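Local coordinates for DUF1285 domain-containing protein (Shewanella baltica, PDB 2RA9) that is of unknown function but has a fold built from repeated structural motifs and may take part in signal transduction, at residues Gln110-Leu113 and Val118-Pro121; Asp58-Leu63 and Lys69-Val74; Gly33-Leu38 and Leu49-Leu54; Ile29-Asp34 and Trp127-Arg132. All blocks are in the same frame, centred on the assembly; numbering follows the deposited sequence.

How the interactions relate
From the N terminus, the chain first passes through 29-34, which waits for its partner until 127-132, so interaction 4 closes the longest loop. Interaction 3 starts from the same stretch, sharing Gly33 and Asp34 with it, and closes soon afterwards by setting strand 35-37 against the end of helix 44-51. Interaction 2 follows as the hairpin of strands 60-64 and 69-74; it touches interaction 3 through Leu63 and is nested inside interaction 4. Interaction 1, the hairpin 112-113 and 118-121, is nested there too, in the second sheet, where strand 118-121 neighbours 127-130. Interaction 2 lies within the first sheet, interaction 3 joins its strand 35-37 to the helix and Leu54, and interaction 4 bridges the two sheets.

Interaction 1. Residues Gln110-Leu113 and Val118-Pro121; sequences QMKL and VYLP. With EDO (1,2-ethanediol), chain F.
Gln110 lays its CB against the ring of Pro121, 3.6 Å from CG, at the open end of a small antiparallel beta hairpin whose strand 112-113 is the outermost of a mixed sheet, with 118-121 next to it. The two side chains cross at about a right angle, and Gln110 NE2 is hydrogen-bonded to Asp107. Met111, a selenomethionine, comes next. Its CB packs at 3.7 Å on CD2 of Leu120, while chi1 of 75° sets CG between the backbone N and the carbonyl carbon and the extended chain beyond leads away from 118-121, SE ending 4.3 Å from Val118 CG1. Helix 135-141 packs on this face through Phe138, which touches both Met111 and Leu120. Lys112 makes the hydrogen-bonded pair with Tyr119: Lys112 N reaches Tyr119 O at 2.9 Å, and Tyr119 N returns to Lys112 O at 2.8 Å. That carbonyl oxygen also lies at the edge of the tyrosine ring, in its plane, and Tyr119 OH is hydrogen-bonded to Asp76. The ammonium group of Lys112 stands over the ring at long range, at most a weak cation-pi attraction, and it has Trp127 as a second aromatic neighbour. Leu113 ends the walk in a non-hydrogen-bonded pair with Val118. The two side chains lie side by side and point the same way, with Leu113 CG 3.9 Å from Val118 CG2.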
loop_
_atom_site.group_PDB
_atom_site.type_symbol
_atom_site.label_atom_id
_atom_site.label_comp_id
_atom_site.label_asym_id
_atom_site.label_seq_id
_atom_site.Cartn_x
_atom_site.Cartn_y
_atom_site.Cartn_z
ATOM N N GLN A 110 1.151 -11.468 9.028
ATOM C CA GLN A 110 2.375 -10.835 8.544
ATOM C C GLN A 110 2.392 -9.322 8.742
ATOM O O GLN A 110 3.277 -8.615 8.264
ATOM C CB GLN A 110 2.554 -11.161 7.069
ATOM C CG GLN A 110 2.814 -12.664 6.801
ATOM C CD GLN A 110 2.868 -12.955 5.315
ATOM O OE1 GLN A 110 3.555 -12.259 4.567
ATOM N NE2 GLN A 110 2.116 -13.962 4.877
HETATM N N MSE A 111 1.440 -8.809 9.506
HETATM C CA MSE A 111 1.371 -7.386 9.762
HETATM C C MSE A 111 2.621 -6.888 10.456
HETATM O O MSE A 111 3.265 -7.621 11.230
HETATM C CB MSE A 111 0.147 -7.081 10.601
HETATM C CG MSE A 111 0.279 -7.465 12.075
HETATM SE SE MSE A 111 -1.302 -6.903 13.060
HETATM C CE MSE A 111 -0.598 -7.447 14.760
ATOM N N LYS A 112 2.929 -5.613 10.249
ATOM C CA LYS A 112 4.035 -4.969 10.925
ATOM C C LYS A 112 3.533 -3.725 11.625
ATOM O O LYS A 112 2.710 -2.986 11.079
ATOM C CB LYS A 112 5.120 -4.649 9.883
ATOM C CG LYS A 112 6.202 -3.665 10.280
ATOM C CD LYS A 112 7.216 -3.522 9.150
ATOM C CE LYS A 112 6.667 -2.657 8.001
ATOM N NZ LYS A 112 7.744 -2.229 7.080
ATOM N N LEU A 113 4.011 -3.511 12.852
ATOM C CA LEU A 113 3.634 -2.349 13.634
ATOM C C LEU A 113 4.820 -1.463 13.883
ATOM O O LEU A 113 5.909 -1.945 14.138
ATOM C CB LEU A 113 3.029 -2.751 15.005
ATOM C CG LEU A 113 1.626 -3.343 14.994
ATOM C CD1 LEU A 113 1.488 -4.585 14.104
ATOM C CD2 LEU A 113 1.093 -3.635 16.399
ATOM N N VAL A 118 -0.073 0.574 11.626
ATOM C CA VAL A 118 -0.050 -0.828 11.277
ATOM C C VAL A 118 0.043 -0.918 9.758
ATOM O O VAL A 118 -0.592 -0.159 9.024
ATOM C CB VAL A 118 -1.294 -1.531 11.761
ATOM C CG1 VAL A 118 -1.324 -3.001 11.281
ATOM C CG2 VAL A 118 -1.375 -1.453 13.290
ATOM N N TYR A 119 0.867 -1.857 9.313
ATOM C CA TYR A 119 1.128 -2.074 7.885
ATOM C C TYR A 119 0.883 -3.507 7.489
ATOM O O TYR A 119 1.195 -4.396 8.237
ATOM C CB TYR A 119 2.569 -1.698 7.528
ATOM C CG TYR A 119 2.957 -0.308 7.912
ATOM C CD1 TYR A 119 3.380 -0.019 9.201
ATOM C CD2 TYR A 119 2.957 0.723 6.992
ATOM C CE1 TYR A 119 3.765 1.232 9.556
ATOM C CE2 TYR A 119 3.339 2.034 7.362
ATOM C CZ TYR A 119 3.706 2.282 8.647
ATOM O OH TYR A 119 4.107 3.535 9.022
ATOM N N LEU A 120 0.303 -3.729 6.306
ATOM C CA LEU A 120 0.072 -5.074 5.799
ATOM C C LEU A 120 0.867 -5.283 4.522
ATOM O O LEU A 120 0.924 -4.388 3.682
ATOM C CB LEU A 120 -1.420 -5.331 5.525
ATOM C CG LEU A 120 -2.354 -5.344 6.746
ATOM C CD1 LEU A 120 -3.836 -5.381 6.363
ATOM C CD2 LEU A 120 -2.008 -6.504 7.702
ATOM N N PRO A 121 1.450 -6.471 4.335
ATOM C CA PRO A 121 2.263 -6.652 3.144
ATOM C C PRO A 121 1.424 -7.029 1.921
ATOM O O PRO A 121 0.492 -7.822 2.008
ATOM C CB PRO A 121 3.235 -7.756 3.555
ATOM C CG PRO A 121 2.441 -8.593 4.538
ATOM C CD PRO A 121 1.484 -7.662 5.207
HETATM C C1 EDO F . -3.897 3.638 12.311
HETATM O O1 EDO F . -2.977 4.487 13.012
HETATM C C2 EDO F . -3.240 2.313 11.941
HETATM O O2 EDO F . -2.186 2.491 10.966
#

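Interaction 2. Residues Asp58-Leu63 and Lys69-Val74; sequences DDEYFL and KVRVQV. With EDO (1,2-ethanediol), chain C.
Tyr61 and Val74 cross at about a right angle, and the methyl CG2 of Val74 sits over one face of the tyrosine ring, 3.5 Å from its centroid and 18° off the ring normal, a clear CH-pi contact. Val74 holds CG1 anti to its backbone N, leaving CG2 as the branch turned down onto the ring. On the same side of the sheet, Leu63 crosses Val72 at a similar angle, its CG meeting Val72 CG2 at 3.6 Å. Phe27 and Leu54, from the flanking strands, pack on this apolar pair.

The other side carries charge. Phe62 and Arg71 run side by side in the same direction, so that Phe62 CE2 lies over one face of the guanidinium, although the two planes are turned 45° apart. The extended arginine carries NH1 to Glu60 OE1 in a salt bridge of 3.0 Å. Glu60 OE1 lies close to the guanidinium plane, at its edge, but the two groups are turned 52° apart, and the N-H reaches OE1 from above the carboxylate plane. A water joins Glu60 OE1 to Arg71 NH2, and a second links Arg71 NH1 to Tyr61 O, so the guanidinium is fixed by several bonds as well as by the phenyl ring.

Beneath these groups, Leu63 and Val70 exchange backbone bonds, Leu63 N to Val70 O being 2.8 Å, whereas a further water spans Tyr61 N and Val72 O. The arrangement is that of an antiparallel beta hairpin, with Tyr61, Leu63 and Val72 on one face and Phe62 and Arg71 on the other, inside the mixed sheet of the DUF1285 N-terminal domain.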
loop_
_atom_site.group_PDB
_atom_site.type_symbol
_atom_site.label_atom_id
_atom_site.label_comp_id
_atom_site.label_asym_id
_atom_site.label_seq_id
_atom_site.Cartn_x
_atom_site.Cartn_y
_atom_site.Cartn_z
ATOM N N ASP A 58 14.897 -3.611 -2.356
ATOM C CA ASP A 58 15.908 -3.189 -1.382
ATOM C C ASP A 58 15.558 -1.835 -0.770
ATOM O O ASP A 58 16.393 -0.924 -0.650
ATOM C CB ASP A 58 17.319 -3.170 -1.969
ATOM C CG ASP A 58 17.732 -4.492 -2.570
ATOM O OD1 ASP A 58 17.438 -5.529 -1.945
ATOM O OD2 ASP A 58 18.390 -4.472 -3.659
ATOM N N ASP A 59 14.292 -1.710 -0.405
ATOM C CA ASP A 59 13.793 -0.573 0.391
ATOM C C ASP A 59 13.622 0.713 -0.400
ATOM O O ASP A 59 13.272 1.760 0.170
ATOM C CB ASP A 59 14.674 -0.295 1.614
ATOM C CG ASP A 59 15.045 -1.548 2.349
ATOM O OD1 ASP A 59 14.126 -2.205 2.880
ATOM O OD2 ASP A 59 16.270 -1.846 2.390
ATOM N N GLU A 60 13.852 0.648 -1.696
ATOM C CA GLU A 60 13.744 1.801 -2.586
ATOM C C GLU A 60 12.617 1.535 -3.560
ATOM O O GLU A 60 12.387 0.392 -3.915
ATOM C CB GLU A 60 15.058 1.992 -3.344
ATOM C CG GLU A 60 16.218 2.320 -2.395
ATOM C CD GLU A 60 17.588 2.355 -3.086
ATOM O OE1 GLU A 60 17.678 2.250 -4.334
ATOM O OE2 GLU A 60 18.605 2.444 -2.346
ATOM N N TYR A 61 11.929 2.598 -3.988
ATOM C CA TYR A 61 10.740 2.449 -4.835
ATOM C C TYR A 61 10.977 2.911 -6.268
ATOM O O TYR A 61 11.693 3.864 -6.515
ATOM C CB TYR A 61 9.600 3.266 -4.245
ATOM C CG TYR A 61 9.194 2.777 -2.898
ATOM C CD1 TYR A 61 9.821 3.261 -1.749
ATOM C CD2 TYR A 61 8.145 1.858 -2.747
ATOM C CE1 TYR A 61 9.420 2.812 -0.489
ATOM C CE2 TYR A 61 7.730 1.443 -1.486
ATOM C CZ TYR A 61 8.385 1.893 -0.381
ATOM O OH TYR A 61 7.972 1.492 0.867
ATOM N N PHE A 62 10.414 2.166 -7.215
ATOM C CA PHE A 62 10.593 2.395 -8.632
ATOM C C PHE A 62 9.328 2.096 -9.383
ATOM O O PHE A 62 8.550 1.234 -8.970
ATOM C CB PHE A 62 11.684 1.430 -9.201
ATOM C CG PHE A 62 13.002 1.509 -8.499
ATOM C CD1 PHE A 62 13.226 0.752 -7.362
ATOM C CD2 PHE A 62 13.996 2.327 -8.969
ATOM C CE1 PHE A 62 14.415 0.840 -6.684
ATOM C CE2 PHE A 62 15.216 2.401 -8.284
ATOM C CZ PHE A 62 15.386 1.701 -7.126
ATOM N N LEU A 63 9.126 2.832 -10.465
ATOM C CA LEU A 63 8.185 2.465 -11.497
ATOM C C LEU A 63 9.006 1.722 -12.562
ATOM O O LEU A 63 10.041 2.229 -13.043
ATOM C CB LEU A 63 7.501 3.692 -12.094
ATOM C CG LEU A 63 6.795 4.599 -11.102
ATOM C CD1 LEU A 63 6.156 5.801 -11.829
ATOM C CD2 LEU A 63 5.722 3.847 -10.294
ATOM N N LYS A 69 12.694 2.993 -16.276
ATOM C CA LYS A 69 12.724 2.575 -14.903
ATOM C C LYS A 69 13.143 3.781 -14.084
ATOM O O LYS A 69 14.238 4.293 -14.279
ATOM C CB LYS A 69 13.670 1.385 -14.673
ATOM C CG LYS A 69 13.284 0.163 -15.475
ATOM C CD LYS A 69 14.319 -0.945 -15.374
ATOM C CE LYS A 69 14.018 -2.126 -16.273
ATOM N NZ LYS A 69 13.881 -1.741 -17.717
ATOM N N VAL A 70 12.240 4.250 -13.217
ATOM C CA VAL A 70 12.435 5.514 -12.552
ATOM C C VAL A 70 12.095 5.400 -11.054
ATOM O O VAL A 70 11.372 4.532 -10.646
ATOM C CB VAL A 70 11.630 6.656 -13.198
ATOM C CG1 VAL A 70 11.929 6.754 -14.695
ATOM C CG2 VAL A 70 10.146 6.486 -12.948
ATOM N N ARG A 71 12.672 6.312 -10.272
ATOM C CA ARG A 71 12.519 6.307 -8.835
ATOM C C ARG A 71 11.247 7.029 -8.382
ATOM O O ARG A 71 10.754 7.950 -9.031
ATOM C CB ARG A 71 13.712 6.961 -8.167
ATOM C CG ARG A 71 15.013 6.234 -8.391
ATOM C CD ARG A 71 16.123 6.923 -7.627
ATOM N NE ARG A 71 17.411 6.214 -7.668
ATOM C CZ ARG A 71 17.793 5.239 -6.844
ATOM N NH1 ARG A 71 17.013 4.785 -5.867
ATOM N NH2 ARG A 71 18.999 4.705 -6.994
ATOM N N VAL A 72 10.732 6.554 -7.256
ATOM C CA VAL A 72 9.606 7.181 -6.548
ATOM C C VAL A 72 10.040 7.405 -5.115
ATOM O O VAL A 72 10.594 6.506 -4.475
ATOM C CB VAL A 72 8.374 6.265 -6.561
ATOM C CG1 VAL A 72 7.158 6.907 -5.835
ATOM C CG2 VAL A 72 8.012 5.865 -8.006
ATOM N N GLN A 73 9.798 8.616 -4.590
ATOM C CA GLN A 73 10.054 8.901 -3.157
ATOM C C GLN A 73 8.767 8.630 -2.378
ATOM O O GLN A 73 7.691 9.050 -2.802
ATOM C CB GLN A 73 10.497 10.358 -2.956
ATOM C CG GLN A 73 11.011 10.642 -1.550
ATOM C CD GLN A 73 12.355 9.895 -1.249
ATOM O OE1 GLN A 73 12.994 9.304 -2.149
ATOM N NE2 GLN A 73 12.782 9.940 0.012
ATOM N N VAL A 74 8.883 7.928 -1.260
ATOM C CA VAL A 74 7.737 7.492 -0.472
ATOM C C VAL A 74 7.978 7.946 0.976
ATOM O O VAL A 74 8.980 7.593 1.590
ATOM C CB VAL A 74 7.567 5.942 -0.577
ATOM C CG1 VAL A 74 6.450 5.464 0.332
ATOM C CG2 VAL A 74 7.300 5.515 -1.996
HETATM C C1 EDO C . 15.927 2.529 -18.728
HETATM O O1 EDO C . 15.309 3.119 -17.605
HETATM C C2 EDO C . 15.296 1.179 -19.006
HETATM O O2 EDO C . 15.823 0.176 -18.130
HETATM O O HOH W 1 20.420 3.603 -4.737
HETATM O O HOH W 2 12.532 5.242 -3.022
HETATM O O HOH W 3 14.089 5.008 -5.445
#

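Interaction 3. Residues Gly33-Leu38 and Leu49-Leu54; sequences GDWTYL and LFASIL
Trp35 pushes the six-membered part of its indole against the end of helix 44-51, overlapping Phe50, Ala51 and Leu54 together. The closest approach is from CZ3 to Phe50 CB, 3.6 Å; the phenylalanine turns its ring end elsewhere, so it is the base of that side chain that takes the indole. Trp35 CH2 lies 3.8 Å from Ala51 N. CZ2 is shared between two methyls, with Ala51 CB and Leu54 CD2 each 4.0 Å away. Leu54 comes from the opposite direction to the tryptophan; with CG anti to the backbone N (chi1 -176°) and chi2 of 69°, the CD2 branch is the one that meets the indole.

The contact is made by van der Waals packing of one indole on Phe50, Ala51 and Leu54. The surface it meets is shaped by a type I beta turn from Ala51 to Leu54, which leads into strand 54-57; Leu54 N bonds to Ala51 O at 3.1 Å to close it. The turn thus brings residues from before and after the bend to the same indole.

Around this buried contact, Ile29 of strand 27-29 also packs on Trp35, Phe27 meets the Phe50 ring edge-to-face, and Leu63 of strand 60-64 touches both Phe50 and Leu54. Trp35 thus joins strand 35-37 to helix 44-51 and, directly through Leu54, to strand 54-57 at the other side of the same mixed sheet.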
loop_
_atom_site.group_PDB
_atom_site.type_symbol
_atom_site.label_atom_id
_atom_site.label_comp_id
_atom_site.label_asym_id
_atom_site.label_seq_id
_atom_site.Cartn_x
_atom_site.Cartn_y
_atom_site.Cartn_z
ATOM N N GLY A 33 -0.697 8.942 1.333
ATOM C CA GLY A 33 -0.820 8.103 0.139
ATOM C C GLY A 33 -1.144 8.846 -1.124
ATOM O O GLY A 33 -1.412 8.230 -2.146
ATOM N N ASP A 34 -1.083 10.168 -1.081
ATOM C CA ASP A 34 -1.387 10.973 -2.245
ATOM C C ASP A 34 -0.130 11.145 -3.076
ATOM O O ASP A 34 0.962 11.371 -2.530
ATOM C CB ASP A 34 -1.985 12.313 -1.848
ATOM C CG ASP A 34 -3.336 12.167 -1.182
ATOM O OD1 ASP A 34 -4.061 11.228 -1.539
ATOM O OD2 ASP A 34 -3.655 12.996 -0.291
ATOM N N TRP A 35 -0.275 11.087 -4.401
ATOM C CA TRP A 35 0.861 11.147 -5.315
ATOM C C TRP A 35 1.006 12.511 -5.972
ATOM O O TRP A 35 0.014 13.149 -6.315
ATOM C CB TRP A 35 0.679 10.127 -6.451
ATOM C CG TRP A 35 0.715 8.707 -6.127
ATOM C CD1 TRP A 35 0.016 8.031 -5.135
ATOM C CD2 TRP A 35 1.444 7.708 -6.824
ATOM N NE1 TRP A 35 0.262 6.689 -5.197
ATOM C CE2 TRP A 35 1.147 6.459 -6.215
ATOM C CE3 TRP A 35 2.350 7.734 -7.901
ATOM C CZ2 TRP A 35 1.708 5.260 -6.653
ATOM C CZ3 TRP A 35 2.913 6.555 -8.316
ATOM C CH2 TRP A 35 2.559 5.328 -7.717
ATOM N N THR A 36 2.250 12.904 -6.206
ATOM C CA THR A 36 2.561 13.990 -7.151
ATOM C C THR A 36 3.578 13.540 -8.175
ATOM O O THR A 36 4.339 12.604 -7.931
ATOM C CB THR A 36 3.083 15.251 -6.456
ATOM O OG1 THR A 36 4.268 14.941 -5.741
ATOM C CG2 THR A 36 2.066 15.823 -5.525
ATOM N N TYR A 37 3.570 14.233 -9.309
ATOM C CA TYR A 37 4.562 14.085 -10.363
ATOM C C TYR A 37 5.025 15.491 -10.691
ATOM O O TYR A 37 4.213 16.354 -10.979
ATOM C CB TYR A 37 3.957 13.450 -11.590
ATOM C CG TYR A 37 4.912 13.292 -12.772
ATOM C CD1 TYR A 37 6.163 12.733 -12.622
ATOM C CD2 TYR A 37 4.529 13.685 -14.054
ATOM C CE1 TYR A 37 7.035 12.567 -13.712
ATOM C CE2 TYR A 37 5.393 13.538 -15.139
ATOM C CZ TYR A 37 6.635 12.958 -14.967
ATOM O OH TYR A 37 7.525 12.774 -16.045
ATOM N N LEU A 38 6.328 15.709 -10.601
ATOM C CA LEU A 38 6.909 17.048 -10.844
ATOM C C LEU A 38 6.240 18.094 -9.964
ATOM O O LEU A 38 6.111 19.257 -10.346
ATOM C CB LEU A 38 6.843 17.412 -12.343
ATOM C CG LEU A 38 7.800 16.553 -13.173
ATOM C CD1 LEU A 38 7.517 16.661 -14.622
ATOM C CD2 LEU A 38 9.189 17.023 -12.887
ATOM N N LEU A 49 -2.861 3.942 -12.136
ATOM C CA LEU A 49 -2.095 3.539 -13.322
ATOM C C LEU A 49 -0.624 3.350 -12.977
ATOM O O LEU A 49 -0.010 2.307 -13.258
ATOM C CB LEU A 49 -2.220 4.589 -14.432
ATOM C CG LEU A 49 -1.600 4.279 -15.778
ATOM C CD1 LEU A 49 -2.415 3.237 -16.556
ATOM C CD2 LEU A 49 -1.440 5.523 -16.630
ATOM N N PHE A 50 -0.020 4.344 -12.352
ATOM C CA PHE A 50 1.406 4.185 -12.008
ATOM C C PHE A 50 1.631 3.113 -10.919
ATOM O O PHE A 50 2.665 2.449 -10.913
ATOM C CB PHE A 50 2.039 5.527 -11.608
ATOM C CG PHE A 50 2.107 6.519 -12.734
ATOM C CD1 PHE A 50 2.849 6.267 -13.852
ATOM C CD2 PHE A 50 1.392 7.707 -12.666
ATOM C CE1 PHE A 50 2.886 7.185 -14.902
ATOM C CE2 PHE A 50 1.417 8.631 -13.730
ATOM C CZ PHE A 50 2.148 8.343 -14.835
ATOM N N ALA A 51 0.678 2.919 -10.021
ATOM C CA ALA A 51 0.855 1.936 -8.932
ATOM C C ALA A 51 0.979 0.534 -9.517
ATOM O O ALA A 51 1.612 -0.327 -8.923
ATOM C CB ALA A 51 -0.285 1.980 -7.931
ATOM N N SER A 52 0.377 0.302 -10.676
ATOM C CA SER A 52 0.404 -1.017 -11.325
ATOM C C SER A 52 1.815 -1.483 -11.678
ATOM O O SER A 52 2.069 -2.677 -11.796
ATOM C CB SER A 52 -0.497 -1.024 -12.566
ATOM O OG SER A 52 0.075 -0.288 -13.669
ATOM N N ILE A 53 2.721 -0.525 -11.810
ATOM C CA ILE A 53 4.136 -0.805 -12.144
ATOM C C ILE A 53 5.124 -0.363 -11.043
ATOM O O ILE A 53 6.323 -0.247 -11.265
ATOM C CB ILE A 53 4.525 -0.134 -13.490
ATOM C CG1 ILE A 53 4.427 1.394 -13.427
ATOM C CG2 ILE A 53 3.704 -0.720 -14.630
ATOM C CD1 ILE A 53 5.104 2.083 -14.605
ATOM N N LEU A 54 4.600 -0.140 -9.853
ATOM C CA LEU A 54 5.369 0.244 -8.679
ATOM C C LEU A 54 5.877 -0.957 -7.917
ATOM O O LEU A 54 5.114 -1.894 -7.616
ATOM C CB LEU A 54 4.499 1.085 -7.747
ATOM C CG LEU A 54 5.112 1.672 -6.493
ATOM C CD1 LEU A 54 6.129 2.760 -6.756
ATOM C CD2 LEU A 54 4.007 2.211 -5.540
#

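Interaction 4. Residues Ile29-Asp34 and Trp127-Arg132. With EDO (1,2-ethanediol), chain F; EDO (1,2-ethanediol), chain I.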
loop_
_atom_site.group_PDB
_atom_site.type_symbol
_atom_site.label_atom_id
_atom_site.label_comp_id
_atom_site.label_asym_id
_atom_site.label_seq_id
_atom_site.Cartn_x
_atom_site.Cartn_y
_atom_site.Cartn_z
ATOM N N ILE A 29 5.087 10.152 -3.073
ATOM C CA ILE A 29 3.909 9.688 -2.365
ATOM C C ILE A 29 4.018 10.177 -0.932
ATOM O O ILE A 29 4.987 9.886 -0.238
ATOM C CB ILE A 29 3.759 8.161 -2.391
ATOM C CG1 ILE A 29 3.851 7.644 -3.818
ATOM C CG2 ILE A 29 2.424 7.740 -1.772
ATOM C CD1 ILE A 29 3.771 6.143 -3.956
ATOM N N ASN A 30 3.056 10.977 -0.498
ATOM C CA ASN A 30 3.097 11.510 0.881
ATOM C C ASN A 30 2.539 10.511 1.874
ATOM O O ASN A 30 2.127 9.396 1.506
ATOM C CB ASN A 30 2.428 12.889 0.988
ATOM C CG ASN A 30 0.924 12.867 0.866
ATOM O OD1 ASN A 30 0.261 11.828 0.978
ATOM N ND2 ASN A 30 0.369 14.066 0.660
ATOM N N ALA A 31 2.591 10.882 3.156
ATOM C CA ALA A 31 2.275 9.957 4.237
ATOM C C ALA A 31 0.822 9.496 4.180
ATOM O O ALA A 31 0.493 8.397 4.672
ATOM C CB ALA A 31 2.608 10.602 5.582
ATOM N N LEU A 32 -0.044 10.310 3.576
ATOM C CA LEU A 32 -1.449 9.956 3.421
ATOM C C LEU A 32 -1.725 9.148 2.149
ATOM O O LEU A 32 -2.839 8.697 1.919
ATOM C CB LEU A 32 -2.332 11.210 3.510
ATOM C CG LEU A 32 -2.908 11.402 4.923
ATOM C CD1 LEU A 32 -3.309 12.844 5.198
ATOM C CD2 LEU A 32 -4.092 10.451 5.088
ATOM N N GLY A 33 -0.697 8.942 1.333
ATOM C CA GLY A 33 -0.820 8.103 0.139
ATOM C C GLY A 33 -1.144 8.846 -1.124
ATOM O O GLY A 33 -1.412 8.230 -2.146
ATOM N N ASP A 34 -1.083 10.168 -1.081
ATOM C CA ASP A 34 -1.387 10.973 -2.245
ATOM C C ASP A 34 -0.130 11.145 -3.076
ATOM O O ASP A 34 0.962 11.371 -2.530
ATOM C CB ASP A 34 -1.985 12.313 -1.848
ATOM C CG ASP A 34 -3.336 12.167 -1.182
ATOM O OD1 ASP A 34 -4.061 11.228 -1.539
ATOM O OD2 ASP A 34 -3.655 12.996 -0.291
ATOM N N TRP A 127 4.013 -2.279 0.934
ATOM C CA TRP A 127 3.256 -2.370 2.191
ATOM C C TRP A 127 2.156 -1.331 2.137
ATOM O O TRP A 127 2.356 -0.220 1.601
ATOM C CB TRP A 127 4.186 -2.073 3.383
ATOM C CG TRP A 127 5.144 -3.178 3.665
ATOM C CD1 TRP A 127 6.318 -3.433 3.000
ATOM C CD2 TRP A 127 5.021 -4.209 4.648
ATOM N NE1 TRP A 127 6.940 -4.531 3.528
ATOM C CE2 TRP A 127 6.164 -5.026 4.542
ATOM C CE3 TRP A 127 4.060 -4.525 5.613
ATOM C CZ2 TRP A 127 6.364 -6.126 5.364
ATOM C CZ3 TRP A 127 4.272 -5.588 6.421
ATOM C CH2 TRP A 127 5.403 -6.385 6.294
ATOM N N GLY A 128 0.989 -1.685 2.667
ATOM C CA GLY A 128 -0.111 -0.771 2.810
ATOM C C GLY A 128 -0.279 -0.373 4.267
ATOM O O GLY A 128 -0.345 -1.243 5.132
ATOM N N LYS A 129 -0.347 0.928 4.550
ATOM C CA LYS A 129 -0.603 1.436 5.884
ATOM C C LYS A 129 -2.113 1.403 6.127
ATOM O O LYS A 129 -2.857 1.912 5.326
ATOM C CB LYS A 129 -0.120 2.886 6.021
ATOM C CG LYS A 129 -0.382 3.449 7.395
ATOM C CD LYS A 129 0.377 4.724 7.700
ATOM C CE LYS A 129 -0.113 5.873 6.926
ATOM N NZ LYS A 129 0.637 7.135 7.232
ATOM N N LEU A 130 -2.556 0.899 7.272
ATOM C CA LEU A 130 -3.982 0.974 7.594
ATOM C C LEU A 130 -4.403 2.397 7.902
ATOM O O LEU A 130 -3.814 3.055 8.778
ATOM C CB LEU A 130 -4.297 0.109 8.828
ATOM C CG LEU A 130 -4.238 -1.404 8.672
ATOM C CD1 LEU A 130 -4.713 -2.072 9.920
ATOM C CD2 LEU A 130 -5.119 -1.820 7.492
ATOM N N GLY A 131 -5.389 2.873 7.176
ATOM C CA GLY A 131 -5.933 4.183 7.423
ATOM C C GLY A 131 -6.626 4.273 8.777
ATOM O O GLY A 131 -7.115 3.266 9.308
ATOM N N ARG A 132 -6.721 5.483 9.320
ATOM C CA ARG A 132 -7.301 5.674 10.624
ATOM C C ARG A 132 -8.735 5.206 10.681
ATOM O O ARG A 132 -9.137 4.618 11.688
ATOM C CB ARG A 132 -7.254 7.156 11.051
ATOM C CG ARG A 132 -5.882 7.706 11.524
ATOM C CD ARG A 132 -4.888 6.669 11.928
ATOM N NE ARG A 132 -3.811 7.232 12.752
ATOM C CZ ARG A 132 -3.888 7.445 14.066
ATOM N NH1 ARG A 132 -4.988 7.149 14.752
ATOM N NH2 ARG A 132 -2.844 7.950 14.709
HETATM C C1 EDO F . -3.897 3.638 12.311
HETATM O O1 EDO F . -2.977 4.487 13.012
HETATM C C2 EDO F . -3.240 2.313 11.941
HETATM O O2 EDO F . -2.186 2.491 10.966
HETATM C C1 EDO I . -9.176 5.576 14.560
HETATM O O1 EDO I . -10.069 6.270 15.423
HETATM C C2 EDO I . -7.938 5.146 15.315
HETATM O O2 EDO I . -6.868 4.983 14.387
#
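Lys129 reaches from strand 127-130 of the second mixed sheet to Ala31, in the type I beta turn that follows strand 27-29 of the first, so this small contact bridges the two sheets of the fold. Its one polar bond runs from Lys129 NZ to Ala31 O, 2.9 Å, with the ammonium group above the carbonyl plane. The lysine leaves the strand with CG anti to its backbone N and bends at chi3 (70°), which lifts the nitrogen to the turn. The same nitrogen forms a salt bridge with Asp76, so carboxylate and carbonyl together hold the cation.

Carbon contact adds little: Lys129 CE lies 3.4 Å from the same Ala31 O.

Bonds inside 29-34 hold the turn together. Asn30 OD1 accepts from Asp34 N at 3.0 Å and, weakly, from Leu32 N, while Gly33 N closes the turn on Asn30 O. At phi 94° and psi 10°, a CB on Gly33 would press against Leu32 O.

Two ethanediol molecules, probably from the crystallisation liquor, bind near the end of 127-132. One donates from O2 to Leu130 O at 2.8 Å; another accepts from Arg132 NH1 through its own O2, 2.9 Å away.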